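Local atomic coordinates of uncharacterized protein (Mycolicibacterium smegmatis, PDB entry 6WTA), a protein that binds the deazaflavin coenzyme F420 and probably uses its reduced form to reduce quinones, as an F420H2-dependent oxidoreductase. Residues Val36-Thr41 with Pro85-Gln90. Sequence-based numbering, arbitrary orientation.
Sequences VLFTTT and PTVSVQ
Leu37 and Gln90, and two residues on Thr39 and Ser88, face each other as hydrogen-bonded pairs of antiparallel strands. Leu37 N donates to Gln90 O (3.1 Å) and Gln90 N returns the bond to Leu37 O (2.9 Å). In the second pair Thr39 N donates to Ser88 O (3.0 Å) and Ser88 N to Thr39 O (3.2 Å). Beyond Thr39 direct bonding gives way to water: one molecule donates to both Thr39 O and Thr86 O and accepts from Thr41 OG1, and a second joins Thr41 N to Thr86 O.

Apolar contacts gather on the side of the sheet that carries Phe38 and Val89, a non-hydrogen-bonded pair whose side chains run side by side. With CG anti to its carbonyl carbon (chi1 -70°), Phe38 brings CE1 to 3.7 Å from Val89 CG2. That methyl makes an off-centre CH-pi contact, 4.1 Å from the ring centroid; Val87 CG2 meets the ring edge, 4.3 Å from Phe38 CD1. Phe38 also touches Leu53 and Met64. Replacing it with an alanine would probably leave both valine methyls without their aromatic partner and open a gap between them and those two residues. On the sheet's other side, Thr39 CB packs against Ser88 CB (3.9 Å), and the extended Gln90 chain passes obliquely by Leu37, its NE2 bonded to Gly92 O.

Strand 33-41 also pairs with strand 48-58, and strand 86-91 with strand 94-103, placing this contact inside the split beta-barrel fold of the FMN-binding clan, with Thr40 near bound F420. Four main-chain bonds thus set the register, leaving Phe38 and the valines to fill the apolar side while water takes over at Thr41.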
loop_
_atom_site.group_PDB
_atom_site.type_symbol
_atom_site.label_atom_id
_atom_site.label_comp_id
_atom_site.label_asym_id
_atom_site.label_seq_id
_atom_site.Cartn_x
_atom_site.Cartn_y
_atom_site.Cartn_z
ATOM N N VAL A 36 2.079 5.733 3.554
ATOM C CA VAL A 36 3.090 5.917 2.524
ATOM C C VAL A 36 2.375 6.049 1.188
ATOM O O VAL A 36 1.265 5.537 1.010
ATOM C CB VAL A 36 4.094 4.744 2.492
ATOM C CG1 VAL A 36 4.965 4.743 3.734
ATOM C CG2 VAL A 36 3.353 3.417 2.349
ATOM N N LEU A 37 3.015 6.729 0.240
ATOM C CA LEU A 37 2.457 6.914 -1.098
ATOM C C LEU A 37 3.228 6.046 -2.081
ATOM O O LEU A 37 4.431 6.243 -2.280
ATOM C CB LEU A 37 2.514 8.382 -1.521
ATOM C CG LEU A 37 1.898 8.721 -2.882
ATOM C CD1 LEU A 37 0.424 8.297 -2.914
ATOM C CD2 LEU A 37 2.029 10.191 -3.214
ATOM N N PHE A 38 2.541 5.089 -2.684
ATOM C CA PHE A 38 3.133 4.265 -3.723
ATOM C C PHE A 38 2.740 4.781 -5.098
ATOM O O PHE A 38 1.606 5.225 -5.310
ATOM C CB PHE A 38 2.691 2.809 -3.590
ATOM C CG PHE A 38 3.261 2.112 -2.402
ATOM C CD1 PHE A 38 4.482 1.475 -2.487
ATOM C CD2 PHE A 38 2.563 2.066 -1.210
ATOM C CE1 PHE A 38 5.008 0.817 -1.392
ATOM C CE2 PHE A 38 3.083 1.407 -0.117
ATOM C CZ PHE A 38 4.308 0.786 -0.207
ATOM N N THR A 39 3.690 4.726 -6.026
ATOM C CA THR A 39 3.431 4.957 -7.442
ATOM C C THR A 39 3.432 3.605 -8.142
ATOM O O THR A 39 4.420 2.868 -8.069
ATOM C CB THR A 39 4.476 5.881 -8.065
ATOM O OG1 THR A 39 4.608 7.070 -7.275
ATOM C CG2 THR A 39 4.057 6.261 -9.489
ATOM N N THR A 40 2.335 3.285 -8.814
ATOM C CA THR A 40 2.154 2.006 -9.486
ATOM C C THR A 40 1.861 2.246 -10.963
ATOM O O THR A 40 1.643 3.380 -11.397
ATOM C CB THR A 40 1.013 1.213 -8.844
ATOM O OG1 THR A 40 -0.216 1.920 -9.043
ATOM C CG2 THR A 40 1.258 1.035 -7.354
ATOM N N THR A 41 1.842 1.156 -11.738
ATOM C CA THR A 41 1.553 1.207 -13.167
ATOM C C THR A 41 0.409 0.254 -13.483
ATOM O O THR A 41 0.477 -0.934 -13.143
ATOM C CB THR A 41 2.779 0.827 -14.007
ATOM O OG1 THR A 41 3.880 1.681 -13.674
ATOM C CG2 THR A 41 2.466 0.955 -15.494
ATOM N N PRO A 85 5.775 -5.111 -11.386
ATOM C CA PRO A 85 6.323 -5.116 -10.017
ATOM C C PRO A 85 7.115 -3.868 -9.660
ATOM O O PRO A 85 7.386 -3.656 -8.471
ATOM C CB PRO A 85 7.222 -6.367 -9.995
ATOM C CG PRO A 85 6.816 -7.181 -11.212
ATOM C CD PRO A 85 6.362 -6.169 -12.227
ATOM N N THR A 86 7.489 -3.033 -10.628
ATOM C CA THR A 86 8.278 -1.844 -10.323
ATOM C C THR A 86 7.369 -0.763 -9.747
ATOM O O THR A 86 6.410 -0.333 -10.402
ATOM C CB THR A 86 8.997 -1.324 -11.565
ATOM O OG1 THR A 86 9.910 -2.316 -12.050
ATOM C CG2 THR A 86 9.771 -0.051 -11.229
ATOM N N VAL A 87 7.678 -0.323 -8.525
ATOM C CA VAL A 87 6.923 0.709 -7.833
ATOM C C VAL A 87 7.903 1.717 -7.244
ATOM O O VAL A 87 9.093 1.444 -7.080
ATOM C CB VAL A 87 6.027 0.124 -6.715
ATOM C CG1 VAL A 87 5.127 -0.978 -7.266
ATOM C CG2 VAL A 87 6.877 -0.398 -5.559
ATOM N N SER A 88 7.383 2.899 -6.932
ATOM C CA SER A 88 8.077 3.881 -6.118
ATOM C C SER A 88 7.374 3.963 -4.771
ATOM O O SER A 88 6.176 3.692 -4.668
ATOM C CB SER A 88 8.084 5.258 -6.781
ATOM O OG SER A 88 8.718 5.213 -8.045
ATOM N N VAL A 89 8.111 4.330 -3.731
ATOM C CA VAL A 89 7.523 4.497 -2.409
ATOM C C VAL A 89 8.024 5.805 -1.815
ATOM O O VAL A 89 9.229 6.081 -1.827
ATOM C CB VAL A 89 7.838 3.304 -1.482
ATOM C CG1 VAL A 89 9.330 3.110 -1.329
ATOM C CG2 VAL A 89 7.166 3.506 -0.131
ATOM N N GLN A 90 7.095 6.618 -1.322
ATOM C CA GLN A 90 7.406 7.865 -0.642
ATOM C C GLN A 90 7.042 7.712 0.827
ATOM O O GLN A 90 5.875 7.478 1.160
ATOM C CB GLN A 90 6.645 9.035 -1.264
ATOM C CG GLN A 90 6.907 10.357 -0.579
ATOM C CD GLN A 90 6.198 11.516 -1.250
ATOM O OE1 GLN A 90 5.844 11.441 -2.429
ATOM N NE2 GLN A 90 5.984 12.595 -0.503
HETATM O O HOH W 1 5.128 2.050 -10.951
HETATM O O HOH W 2 3.303 -1.028 -10.485
#